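Imidazolonepropionase (Unidentified, PDB 2Q09) catalyses the hydrolytic opening of the imidazolone-5-propanoate ring to N-formimidoyl-L-glutamate, the third step of histidine degradation. Local coordinates at residues Arg7-Val12 with Gln57-Lys62; Arg18-Asp23 with Gln366-Met371; Thr171-Ala176 with Glu197-Ala202. All blocks are in the same frame, centred on the assembly; numbering follows the deposited sequence.

Contacts 1 and 2 lie on the same side of the chain's centre, their centres about 19 Å apart, and both are remote from the active site. Their segments alternate along the chain, and the N-terminal residues are tied both to the approach to strand 63-73 and to the loop preceding strand 375-378. Contact 3 is local, its segments 21 residues apart at their nearest ends, and is nested inside the loop that contact 2 closes; its centre is about 43 Å from that of contact 1 and 34 Å from that of contact 2. It belongs to the catalytic barrel, where the side chain of Ala175 is about 12 Å from the bound inhibitor and that of Leu173 about 13 Å from the iron.

Contact 1: residues Arg7-Val12 with Gln57-Lys62; sequences RVWLNV and QDMKGK
Trp9 and Leu10 pair in parallel with Gln57 and Asp58 through a backbone ladder: Gln57 N bonds to Val8 O, Leu10 N to Gln57 O at 2.6 Å, and Met59 N to Leu10 O at 2.7 Å. The ladder then passes into a type I' turn from Met59 to Lys62, where Gly61 N reaches Asn11 O. On the other side, Asn11 and Val12 form a G1 bulge opposite His30.

The polar side-chain contact centres on Asp58 OD1, which takes Asn11 ND2 at 2.8 Å in a nearly straight bond (171°). ND2 comes from above the carboxylate plane, while the oxygen lies in the plane of the Asn11 amide. Lys60 N meets this oxygen from the opposite face of the carboxylate, completing an Asx turn. Asp58 CG stands anti to its own nitrogen (chi1 -175°), which carries the carboxylate over to Asn11. With an alanine in place of Asp58, Asn11 ND2 and Lys60 N would probably both lose their acceptor.

Apolar contacts come from selenomethionine Met59, whose CG lies at the edge of the Trp9 ring, 3.9 Å from CD1, and 3.6 Å from Val12 CG1. Its selenium also approaches the ring edge, a Met-aromatic contact.

One carboxylate oxygen thus braces turn and corner together, whereas the buried Trp9 NE1 has no partner.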
ATOM      1  N   ARG A   7     -27.212   1.790  11.401  1.00 46.76           N
ATOM      2  CA  ARG A   7     -27.358   2.012   9.971  1.00 44.82           C
ATOM      3  C   ARG A   7     -27.524   0.701   9.220  1.00 42.48           C
ATOM      4  O   ARG A   7     -26.947  -0.314   9.593  1.00 41.67           O
ATOM      5  CB  ARG A   7     -26.127   2.771   9.459  1.00 46.70           C
ATOM      6  CG  ARG A   7     -25.585   3.790  10.473  1.00 49.35           C
ATOM      7  CD  ARG A   7     -24.453   4.646   9.917  1.00 50.90           C
ATOM      8  NE  ARG A   7     -24.061   5.697  10.852  1.00 52.89           N
ATOM      9  CZ  ARG A   7     -23.435   5.488  12.008  1.00 54.22           C
ATOM     10  NH1 ARG A   7     -23.121   4.258  12.377  1.00 54.43           N
ATOM     11  NH2 ARG A   7     -23.136   6.508  12.795  1.00 54.93           N
ATOM     12  N   VAL A   8     -28.329   0.726   8.161  1.00 40.07           N
ATOM     13  CA  VAL A   8     -28.562  -0.475   7.367  1.00 38.40           C
ATOM     14  C   VAL A   8     -28.650  -0.180   5.875  1.00 37.10           C
ATOM     15  O   VAL A   8     -29.322   0.760   5.448  1.00 36.61           O
ATOM     16  CB  VAL A   8     -29.869  -1.202   7.790  1.00 38.49           C
ATOM     17  CG1 VAL A   8     -30.163  -2.350   6.821  1.00 37.92           C
ATOM     18  CG2 VAL A   8     -29.739  -1.737   9.199  1.00 37.46           C
ATOM     19  N   TRP A   9     -27.939  -0.986   5.098  1.00 35.63           N
ATOM     20  CA  TRP A   9     -27.925  -0.874   3.650  1.00 35.31           C
ATOM     21  C   TRP A   9     -28.733  -2.049   3.119  1.00 34.50           C
ATOM     22  O   TRP A   9     -28.321  -3.202   3.243  1.00 34.21           O
ATOM     23  CB  TRP A   9     -26.485  -0.936   3.123  1.00 35.21           C
ATOM     24  CG  TRP A   9     -25.765   0.355   3.262  1.00 34.36           C
ATOM     25  CD1 TRP A   9     -25.574   1.295   2.292  1.00 34.09           C
ATOM     26  CD2 TRP A   9     -25.205   0.896   4.462  1.00 33.98           C
ATOM     27  NE1 TRP A   9     -24.936   2.393   2.815  1.00 33.87           N
ATOM     28  CE2 TRP A   9     -24.699   2.175   4.150  1.00 33.39           C
ATOM     29  CE3 TRP A   9     -25.088   0.429   5.778  1.00 34.42           C
ATOM     30  CZ2 TRP A   9     -24.080   2.991   5.100  1.00 34.38           C
ATOM     31  CZ3 TRP A   9     -24.470   1.243   6.725  1.00 34.33           C
ATOM     32  CH2 TRP A   9     -23.980   2.506   6.380  1.00 33.83           C
ATOM     33  N   LEU A  10     -29.892  -1.755   2.543  1.00 34.21           N
ATOM     34  CA  LEU A  10     -30.754  -2.802   2.011  1.00 33.50           C
ATOM     35  C   LEU A  10     -30.459  -3.125   0.552  1.00 33.86           C
ATOM     36  O   LEU A  10     -29.993  -2.277  -0.210  1.00 33.20           O
ATOM     37  CB  LEU A  10     -32.223  -2.393   2.141  1.00 33.96           C
ATOM     38  CG  LEU A  10     -32.807  -2.249   3.549  1.00 33.96           C
ATOM     39  CD1 LEU A  10     -34.199  -1.645   3.461  1.00 35.37           C
ATOM     40  CD2 LEU A  10     -32.851  -3.610   4.235  1.00 33.69           C
ATOM     41  N   ASN A  11     -30.756  -4.364   0.179  1.00 32.80           N
ATOM     42  CA  ASN A  11     -30.570  -4.850  -1.176  1.00 32.32           C
ATOM     43  C   ASN A  11     -29.197  -4.605  -1.791  1.00 30.27           C
ATOM     44  O   ASN A  11     -29.089  -3.986  -2.846  1.00 29.07           O
ATOM     45  CB  ASN A  11     -31.654  -4.266  -2.087  1.00 33.12           C
ATOM     46  CG  ASN A  11     -33.052  -4.665  -1.650  1.00 37.83           C
ATOM     47  OD1 ASN A  11     -33.341  -5.845  -1.471  1.00 38.28           O
ATOM     48  ND2 ASN A  11     -33.927  -3.682  -1.473  1.00 38.48           N
ATOM     49  N   VAL A  12     -28.155  -5.081  -1.127  1.00 30.26           N
ATOM     50  CA  VAL A  12     -26.808  -4.953  -1.665  1.00 29.84           C
ATOM     51  C   VAL A  12     -26.388  -6.331  -2.167  1.00 28.89           C
ATOM     52  O   VAL A  12     -26.717  -7.344  -1.549  1.00 27.95           O
ATOM     53  CB  VAL A  12     -25.787  -4.497  -0.599  1.00 30.35           C
ATOM     54  CG1 VAL A  12     -26.059  -3.059  -0.192  1.00 31.23           C
ATOM     55  CG2 VAL A  12     -25.829  -5.418   0.596  1.00 32.15           C
ATOM     56  N   GLN A  57     -31.137   2.608   4.021  1.00 42.06           N
ATOM     57  CA  GLN A  57     -30.925   2.901   2.612  1.00 41.57           C
ATOM     58  C   GLN A  57     -31.005   1.708   1.669  1.00 40.99           C
ATOM     59  O   GLN A  57     -30.279   0.733   1.818  1.00 41.14           O
ATOM     60  CB  GLN A  57     -29.585   3.610   2.443  1.00 43.18           C
ATOM     61  CG  GLN A  57     -29.499   4.897   3.231  1.00 45.78           C
ATOM     62  CD  GLN A  57     -28.284   5.711   2.865  1.00 48.13           C
ATOM     63  OE1 GLN A  57     -27.166   5.396   3.267  1.00 50.07           O
ATOM     64  NE2 GLN A  57     -28.494   6.759   2.080  1.00 49.23           N
ATOM     65  N   ASP A  58     -31.895   1.811   0.685  1.00 40.08           N
ATOM     66  CA  ASP A  58     -32.106   0.756  -0.305  1.00 38.77           C
ATOM     67  C   ASP A  58     -31.159   0.937  -1.487  1.00 36.60           C
ATOM     68  O   ASP A  58     -31.337   1.840  -2.291  1.00 35.44           O
ATOM     69  CB  ASP A  58     -33.553   0.807  -0.807  1.00 40.30           C
ATOM     70  CG  ASP A  58     -33.885  -0.329  -1.747  1.00 42.71           C
ATOM     71  OD1 ASP A  58     -32.980  -1.104  -2.105  1.00 41.73           O
ATOM     72  OD2 ASP A  58     -35.065  -0.444  -2.135  1.00 44.96           O
HETATM   73  N   MSE A  59     -30.156   0.076  -1.597  1.00 35.31           N
HETATM   74  CA  MSE A  59     -29.198   0.190  -2.694  1.00 33.61           C
HETATM   75  C   MSE A  59     -29.716  -0.414  -3.993  1.00 33.46           C
HETATM   76  O   MSE A  59     -29.054  -0.349  -5.029  1.00 31.66           O
HETATM   77  CB  MSE A  59     -27.874  -0.455  -2.292  1.00 34.37           C
HETATM   78  CG  MSE A  59     -27.173   0.273  -1.155  1.00 35.78           C
HETATM   79 SE   MSE A  59     -26.835   2.156  -1.555  1.00 41.98          SE
HETATM   80  CE  MSE A  59     -28.291   2.893  -0.520  1.00 31.59           C
ATOM     81  N   LYS A  60     -30.906  -1.005  -3.933  1.00 32.20           N
ATOM     82  CA  LYS A  60     -31.543  -1.597  -5.103  1.00 31.75           C
ATOM     83  C   LYS A  60     -30.701  -2.616  -5.870  1.00 30.35           C
ATOM     84  O   LYS A  60     -30.706  -2.633  -7.106  1.00 29.90           O
ATOM     85  CB  LYS A  60     -31.989  -0.491  -6.062  1.00 33.61           C
ATOM     86  CG  LYS A  60     -32.858   0.589  -5.418  1.00 37.65           C
ATOM     87  CD  LYS A  60     -33.518   1.442  -6.496  1.00 40.79           C
ATOM     88  CE  LYS A  60     -34.306   2.613  -5.932  1.00 43.87           C
ATOM     89  NZ  LYS A  60     -33.430   3.749  -5.524  1.00 46.25           N
ATOM     90  N   GLY A  61     -29.983  -3.465  -5.146  1.00 29.08           N
ATOM     91  CA  GLY A  61     -29.183  -4.486  -5.797  1.00 28.33           C
ATOM     92  C   GLY A  61     -27.769  -4.122  -6.219  1.00 28.66           C
ATOM     93  O   GLY A  61     -27.067  -4.979  -6.753  1.00 27.45           O
ATOM     94  N   LYS A  62     -27.345  -2.880  -5.981  1.00 27.39           N
ATOM     95  CA  LYS A  62     -25.993  -2.459  -6.369  1.00 26.33           C
ATOM     96  C   LYS A  62     -24.933  -3.329  -5.707  1.00 24.38           C
ATOM     97  O   LYS A  62     -25.074  -3.765  -4.563  1.00 22.78           O
ATOM     98  CB  LYS A  62     -25.695  -1.012  -5.963  1.00 28.19           C
ATOM     99  CG  LYS A  62     -26.714   0.036  -6.346  1.00 32.69           C
ATOM    100  CD  LYS A  62     -26.641   0.457  -7.796  1.00 35.15           C
ATOM    101  CE  LYS A  62     -27.223   1.866  -7.947  1.00 36.26           C
ATOM    102  NZ  LYS A  62     -28.540   2.007  -7.281  1.00 35.91           N
TER

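Contact 2: residues Arg18-Asp23 with Gln366-Met371; sequences RSDLAD and QLRVGM
Arg18 lays its side chain across that of Arg368 at about a right angle. The two guanidinium planes are 79° apart, and Arg18 presents its edge to a face of Arg368, with NE 3.9 Å above the centre of that group. The bend of the Arg18 chain at chi3 (62°) turns its NH2 back toward Asp20, two residues on.

At Ser19 the main chain takes over. Its N donates to Gln366 OE1 at 2.9 Å, and Arg368 NE reaches the same oxygen at 2.8 Å from the opposite face of the amide; Arg368 NH2 adds a weak third bond. Ser19 OG lies 2.7 Å from Arg368 NH2; a water hydrogen-bonded to OG accepts from Gln366 NE2 at 3.0 Å. With donors on its oxygen and an acceptor at its nitrogen, the Gln366 amide has its rotation fixed.

Asp20 supplies the negative charge. Its OD2 lies 2.9 Å from Arg18 NH2 and its OD1 3.6 Å from Arg368 NH2, each oxygen well out of the guanidinium plane, so the attraction is one of charge without a directed N-H. The carboxylate probably offsets the closeness of the two arginines.

Arg352 on helix 352-357 touches both Ser19 and Gln366. A salt-bridge network thus joins the loop between strands 12-14 and 30-35 to the loop between helix 352-357 and strand 375-378: a type I turn from Arg18 to Leu21 docks on the inverse gamma turn centred at Leu367, which runs on through Arg368 into the type II turn from Arg368 to Met371.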
ATOM      1  N   ARG A  18     -14.560 -13.071   0.930  1.00 25.87           N
ATOM      2  CA  ARG A  18     -14.272 -13.903   2.098  1.00 28.13           C
ATOM      3  C   ARG A  18     -13.169 -14.909   1.768  1.00 28.16           C
ATOM      4  O   ARG A  18     -13.163 -15.510   0.695  1.00 27.66           O
ATOM      5  CB  ARG A  18     -15.523 -14.660   2.557  1.00 29.75           C
ATOM      6  CG  ARG A  18     -16.582 -13.809   3.229  1.00 34.31           C
ATOM      7  CD  ARG A  18     -17.720 -14.686   3.749  1.00 37.23           C
ATOM      8  NE  ARG A  18     -17.244 -15.625   4.760  1.00 41.66           N
ATOM      9  CZ  ARG A  18     -17.958 -16.631   5.246  1.00 46.11           C
ATOM     10  NH1 ARG A  18     -19.189 -16.845   4.818  1.00 46.12           N
ATOM     11  NH2 ARG A  18     -17.437 -17.425   6.166  1.00 48.66           N
ATOM     12  N   SER A  19     -12.242 -15.097   2.700  1.00 26.84           N
ATOM     13  CA  SER A  19     -11.130 -16.023   2.506  1.00 28.90           C
ATOM     14  C   SER A  19     -11.561 -17.476   2.304  1.00 29.67           C
ATOM     15  O   SER A  19     -10.839 -18.266   1.706  1.00 29.44           O
ATOM     16  CB  SER A  19     -10.178 -15.953   3.702  1.00 28.62           C
ATOM     17  OG  SER A  19     -10.863 -16.270   4.902  1.00 27.55           O
ATOM     18  N   ASP A  20     -12.745 -17.826   2.790  1.00 31.25           N
ATOM     19  CA  ASP A  20     -13.221 -19.197   2.669  1.00 32.20           C
ATOM     20  C   ASP A  20     -14.204 -19.388   1.523  1.00 31.72           C
ATOM     21  O   ASP A  20     -14.759 -20.477   1.358  1.00 32.12           O
ATOM     22  CB  ASP A  20     -13.865 -19.633   3.983  1.00 34.67           C
ATOM     23  CG  ASP A  20     -15.183 -18.937   4.243  1.00 37.00           C
ATOM     24  OD1 ASP A  20     -15.336 -17.761   3.848  1.00 37.58           O
ATOM     25  OD2 ASP A  20     -16.069 -19.565   4.852  1.00 38.80           O
ATOM     26  N   LEU A  21     -14.422 -18.336   0.737  1.00 30.47           N
ATOM     27  CA  LEU A  21     -15.333 -18.418  -0.399  1.00 28.00           C
ATOM     28  C   LEU A  21     -14.581 -18.267  -1.715  1.00 28.78           C
ATOM     29  O   LEU A  21     -13.647 -17.470  -1.816  1.00 28.45           O
ATOM     30  CB  LEU A  21     -16.426 -17.351  -0.297  1.00 27.34           C
ATOM     31  CG  LEU A  21     -17.421 -17.523   0.856  1.00 26.74           C
ATOM     32  CD1 LEU A  21     -18.517 -16.480   0.751  1.00 25.98           C
ATOM     33  CD2 LEU A  21     -18.024 -18.925   0.803  1.00 28.77           C
ATOM     34  N   ALA A  22     -15.006 -19.021  -2.722  1.00 26.91           N
ATOM     35  CA  ALA A  22     -14.365 -18.988  -4.030  1.00 27.47           C
ATOM     36  C   ALA A  22     -14.495 -17.649  -4.749  1.00 26.58           C
ATOM     37  O   ALA A  22     -15.443 -16.893  -4.530  1.00 24.99           O
ATOM     38  CB  ALA A  22     -14.924 -20.096  -4.910  1.00 26.30           C
ATOM     39  N   ASP A  23     -13.520 -17.376  -5.610  1.00 25.82           N
ATOM     40  CA  ASP A  23     -13.487 -16.155  -6.400  1.00 26.29           C
ATOM     41  C   ASP A  23     -13.713 -14.883  -5.579  1.00 22.97           C
ATOM     42  O   ASP A  23     -12.926 -14.568  -4.681  1.00 25.48           O
ATOM     43  CB  ASP A  23     -14.513 -16.246  -7.534  1.00 28.59           C
ATOM     44  CG  ASP A  23     -14.335 -17.498  -8.376  1.00 34.83           C
ATOM     45  OD1 ASP A  23     -13.184 -17.833  -8.716  1.00 36.99           O
ATOM     46  OD2 ASP A  23     -15.347 -18.150  -8.704  1.00 38.67           O
ATOM     47  N   GLN A 366     -12.561  -7.849   4.119  1.00 24.58           N
ATOM     48  CA  GLN A 366     -13.636  -8.800   3.838  1.00 25.70           C
ATOM     49  C   GLN A 366     -14.961  -8.311   4.406  1.00 24.34           C
ATOM     50  O   GLN A 366     -14.991  -7.601   5.408  1.00 24.94           O
ATOM     51  CB  GLN A 366     -13.321 -10.159   4.459  1.00 25.33           C
ATOM     52  CG  GLN A 366     -11.985 -10.754   4.057  1.00 24.88           C
ATOM     53  CD  GLN A 366     -11.711 -12.059   4.771  1.00 24.56           C
ATOM     54  OE1 GLN A 366     -12.492 -13.009   4.671  1.00 26.10           O
ATOM     55  NE2 GLN A 366     -10.603 -12.114   5.502  1.00 23.83           N
ATOM     56  N   LEU A 367     -16.059  -8.691   3.761  1.00 25.08           N
ATOM     57  CA  LEU A 367     -17.376  -8.306   4.245  1.00 25.39           C
ATOM     58  C   LEU A 367     -17.848  -9.437   5.154  1.00 26.92           C
ATOM     59  O   LEU A 367     -18.609 -10.318   4.747  1.00 25.68           O
ATOM     60  CB  LEU A 367     -18.362  -8.099   3.084  1.00 23.55           C
ATOM     61  CG  LEU A 367     -18.036  -7.006   2.054  1.00 23.32           C
ATOM     62  CD1 LEU A 367     -19.245  -6.813   1.146  1.00 22.27           C
ATOM     63  CD2 LEU A 367     -17.698  -5.692   2.743  1.00 22.55           C
ATOM     64  N   ARG A 368     -17.348  -9.422   6.385  1.00 27.91           N
ATOM     65  CA  ARG A 368     -17.707 -10.415   7.387  1.00 30.04           C
ATOM     66  C   ARG A 368     -18.195  -9.728   8.648  1.00 30.19           C
ATOM     67  O   ARG A 368     -17.716  -8.656   9.010  1.00 28.93           O
ATOM     68  CB  ARG A 368     -16.503 -11.244   7.802  1.00 31.15           C
ATOM     69  CG  ARG A 368     -15.860 -12.107   6.764  1.00 34.02           C
ATOM     70  CD  ARG A 368     -14.936 -13.050   7.501  1.00 36.39           C
ATOM     71  NE  ARG A 368     -14.200 -13.943   6.623  1.00 38.26           N
ATOM     72  CZ  ARG A 368     -13.931 -15.206   6.921  1.00 39.49           C
ATOM     73  NH1 ARG A 368     -14.352 -15.715   8.072  1.00 41.08           N
ATOM     74  NH2 ARG A 368     -13.242 -15.959   6.080  1.00 39.57           N
ATOM     75  N   VAL A 369     -19.122 -10.374   9.341  1.00 30.57           N
ATOM     76  CA  VAL A 369     -19.626  -9.830  10.591  1.00 30.98           C
ATOM     77  C   VAL A 369     -18.469  -9.747  11.572  1.00 29.62           C
ATOM     78  O   VAL A 369     -17.667 -10.666  11.675  1.00 30.37           O
ATOM     79  CB  VAL A 369     -20.741 -10.728  11.168  1.00 31.86           C
ATOM     80  CG1 VAL A 369     -20.870 -10.518  12.674  1.00 34.47           C
ATOM     81  CG2 VAL A 369     -22.051 -10.403  10.480  1.00 31.69           C
ATOM     82  N   GLY A 370     -18.371  -8.629  12.276  1.00 30.64           N
ATOM     83  CA  GLY A 370     -17.296  -8.461  13.238  1.00 30.76           C
ATOM     84  C   GLY A 370     -16.132  -7.611  12.750  1.00 31.64           C
ATOM     85  O   GLY A 370     -15.375  -7.070  13.558  1.00 30.41           O
HETATM   86  N   MSE A 371     -15.971  -7.488  11.435  1.00 30.58           N
HETATM   87  CA  MSE A 371     -14.880  -6.676  10.894  1.00 30.71           C
HETATM   88  C   MSE A 371     -15.324  -5.227  10.710  1.00 28.25           C
HETATM   89  O   MSE A 371     -16.520  -4.939  10.716  1.00 28.31           O
HETATM   90  CB  MSE A 371     -14.388  -7.265   9.570  1.00 31.80           C
HETATM   91  CG  MSE A 371     -13.714  -8.612   9.754  1.00 35.73           C
HETATM   92 SE   MSE A 371     -12.853  -9.251   8.137  1.00 39.97          SE
HETATM   93  CE  MSE A 371     -11.136  -8.448   8.377  1.00 39.91           C
TER
HETATM   94  O   HOH W   1      -9.694 -14.545   6.923  1.00 42.05           O

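Contact 3: residues Thr171-Ala176 with Glu197-Ala202; sequences TTLLAA and EIIPAA
Ala202 N donates to Ile198 O at 2.8 Å, a helical bond that holds two of the residues facing Leu173 one turn apart on the same side of helix 187-204. Leu173 makes most of the contact from the strand. Its CG stands anti to the backbone nitrogen (chi1 179°), which sends both methyl groups out to the helix. CD2 comes alongside Ile199 CG1 at 3.6 Å and lies farther from Ala202 CB, while CD1 approaches Ile198 CG2 at 4.1 Å. The leucine fork thereby meets three helix residues. The Leu173 and Ile198 side chains cross at about a right angle. Two positions along the strand, Ala175 CB makes a looser contact with Ile198 CD1 at 4.4 Å.

The strand and helix segments run nearly antiparallel, at 163°, with their axes 10.3 Å apart, as expected for a beta-alpha-beta unit of the TIM-barrel type, here strand 168-176, helix 187-204 and strand 210-213. Ile198 also packs on Leu148 of the preceding helix, and Ala175 on Ile194. The alternate strand residues serve other partners: Thr172 OG1 bonds to Glu139, and Leu174 touches the iron ligand His74.

Between the segments the chemistry is purely apolar. Methyl and methylene groups fill the space between strand and helix, while polar links of the strand run to its neighbours in the barrel; the side chain of Ala175 is about 7 Å from that of His177, which lines the inhibitor pocket.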
ATOM      1  N   THR A 171       1.358   4.186   8.688  1.00 22.19           N
ATOM      2  CA  THR A 171       2.639   4.818   8.405  1.00 22.23           C
ATOM      3  C   THR A 171       3.781   3.825   8.440  1.00 22.98           C
ATOM      4  O   THR A 171       3.756   2.860   9.205  1.00 21.99           O
ATOM      5  CB  THR A 171       2.939   5.940   9.412  1.00 22.63           C
ATOM      6  OG1 THR A 171       2.961   5.394  10.737  1.00 23.18           O
ATOM      7  CG2 THR A 171       1.868   7.027   9.329  1.00 21.43           C
ATOM      8  N   THR A 172       4.796   4.083   7.627  1.00 21.63           N
ATOM      9  CA  THR A 172       5.944   3.206   7.570  1.00 23.24           C
ATOM     10  C   THR A 172       7.228   4.017   7.500  1.00 23.95           C
ATOM     11  O   THR A 172       7.391   4.868   6.621  1.00 23.45           O
ATOM     12  CB  THR A 172       5.864   2.274   6.348  1.00 23.87           C
ATOM     13  OG1 THR A 172       4.678   1.469   6.435  1.00 25.03           O
ATOM     14  CG2 THR A 172       7.073   1.355   6.306  1.00 24.92           C
ATOM     15  N   LEU A 173       8.136   3.752   8.432  1.00 23.61           N
ATOM     16  CA  LEU A 173       9.413   4.447   8.471  1.00 23.76           C
ATOM     17  C   LEU A 173      10.364   3.829   7.452  1.00 24.30           C
ATOM     18  O   LEU A 173      10.755   2.671   7.585  1.00 23.53           O
ATOM     19  CB  LEU A 173      10.033   4.336   9.864  1.00 23.08           C
ATOM     20  CG  LEU A 173      11.393   5.014  10.012  1.00 24.29           C
ATOM     21  CD1 LEU A 173      11.220   6.518   9.916  1.00 23.28           C
ATOM     22  CD2 LEU A 173      12.015   4.638  11.358  1.00 27.06           C
ATOM     23  N   LEU A 174      10.733   4.606   6.439  1.00 24.86           N
ATOM     24  CA  LEU A 174      11.638   4.119   5.407  1.00 26.62           C
ATOM     25  C   LEU A 174      12.894   4.985   5.348  1.00 27.32           C
ATOM     26  O   LEU A 174      13.260   5.496   4.290  1.00 28.21           O
ATOM     27  CB  LEU A 174      10.934   4.131   4.048  1.00 25.68           C
ATOM     28  CG  LEU A 174      11.710   3.603   2.836  1.00 25.26           C
ATOM     29  CD1 LEU A 174      11.990   2.116   3.000  1.00 26.11           C
ATOM     30  CD2 LEU A 174      10.899   3.848   1.569  1.00 27.09           C
ATOM     31  N   ALA A 175      13.548   5.163   6.493  1.00 28.32           N
ATOM     32  CA  ALA A 175      14.763   5.969   6.554  1.00 28.76           C
ATOM     33  C   ALA A 175      15.880   5.270   5.787  1.00 30.33           C
ATOM     34  O   ALA A 175      16.800   5.915   5.281  1.00 30.56           O
ATOM     35  CB  ALA A 175      15.174   6.192   8.010  1.00 28.19           C
ATOM     36  N   ALA A 176      15.794   3.947   5.700  1.00 31.07           N
ATOM     37  CA  ALA A 176      16.797   3.162   4.980  1.00 32.69           C
ATOM     38  C   ALA A 176      16.415   3.018   3.503  1.00 33.94           C
ATOM     39  O   ALA A 176      16.474   1.934   2.932  1.00 34.35           O
ATOM     40  CB  ALA A 176      16.949   1.783   5.625  1.00 30.91           C
ATOM     41  N   GLU A 197      18.622   6.261  16.935  1.00 30.02           N
ATOM     42  CA  GLU A 197      17.967   7.547  17.103  1.00 28.22           C
ATOM     43  C   GLU A 197      16.616   7.690  16.418  1.00 26.51           C
ATOM     44  O   GLU A 197      15.616   7.992  17.066  1.00 26.36           O
ATOM     45  CB  GLU A 197      18.915   8.646  16.620  1.00 27.53           C
ATOM     46  CG  GLU A 197      20.202   8.715  17.435  1.00 31.91           C
ATOM     47  CD  GLU A 197      21.285   9.561  16.790  1.00 33.85           C
ATOM     48  OE1 GLU A 197      20.955  10.501  16.040  1.00 35.22           O
ATOM     49  OE2 GLU A 197      22.474   9.288  17.050  1.00 34.98           O
ATOM     50  N   ILE A 198      16.579   7.470  15.108  1.00 25.51           N
ATOM     51  CA  ILE A 198      15.334   7.631  14.374  1.00 25.30           C
ATOM     52  C   ILE A 198      14.215   6.666  14.773  1.00 24.73           C
ATOM     53  O   ILE A 198      13.102   7.100  15.083  1.00 25.22           O
ATOM     54  CB  ILE A 198      15.591   7.564  12.862  1.00 22.77           C
ATOM     55  CG1 ILE A 198      16.727   8.543  12.511  1.00 24.19           C
ATOM     56  CG2 ILE A 198      14.321   7.949  12.098  1.00 22.40           C
ATOM     57  CD1 ILE A 198      16.929   8.808  11.019  1.00 21.52           C
ATOM     58  N   ILE A 199      14.492   5.369  14.767  1.00 25.22           N
ATOM     59  CA  ILE A 199      13.462   4.411  15.155  1.00 25.81           C
ATOM     60  C   ILE A 199      12.980   4.707  16.584  1.00 26.06           C
ATOM     61  O   ILE A 199      11.779   4.771  16.841  1.00 27.04           O
ATOM     62  CB  ILE A 199      13.978   2.952  15.004  1.00 26.67           C
ATOM     63  CG1 ILE A 199      13.998   2.581  13.515  1.00 27.37           C
ATOM     64  CG2 ILE A 199      13.105   1.991  15.787  1.00 26.98           C
ATOM     65  CD1 ILE A 199      14.457   1.143  13.209  1.00 26.80           C
ATOM     66  N   PRO A 200      13.911   4.915  17.532  1.00 27.20           N
ATOM     67  CA  PRO A 200      13.476   5.208  18.906  1.00 26.29           C
ATOM     68  C   PRO A 200      12.604   6.463  19.010  1.00 25.96           C
ATOM     69  O   PRO A 200      11.583   6.460  19.702  1.00 26.75           O
ATOM     70  CB  PRO A 200      14.795   5.352  19.661  1.00 26.63           C
ATOM     71  CG  PRO A 200      15.650   4.333  18.975  1.00 26.89           C
ATOM     72  CD  PRO A 200      15.350   4.590  17.503  1.00 25.85           C
ATOM     73  N   ALA A 201      12.999   7.532  18.321  1.00 24.65           N
ATOM     74  CA  ALA A 201      12.230   8.776  18.369  1.00 24.73           C
ATOM     75  C   ALA A 201      10.864   8.603  17.706  1.00 24.72           C
ATOM     76  O   ALA A 201       9.851   9.126  18.181  1.00 21.96           O
ATOM     77  CB  ALA A 201      13.003   9.905  17.683  1.00 23.64           C
ATOM     78  N   ALA A 202      10.844   7.868  16.600  1.00 25.04           N
ATOM     79  CA  ALA A 202       9.601   7.634  15.875  1.00 25.99           C
ATOM     80  C   ALA A 202       8.632   6.823  16.723  1.00 25.77           C
ATOM     81  O   ALA A 202       7.443   7.125  16.779  1.00 25.46           O
ATOM     82  CB  ALA A 202       9.887   6.908  14.554  1.00 26.32           C
TER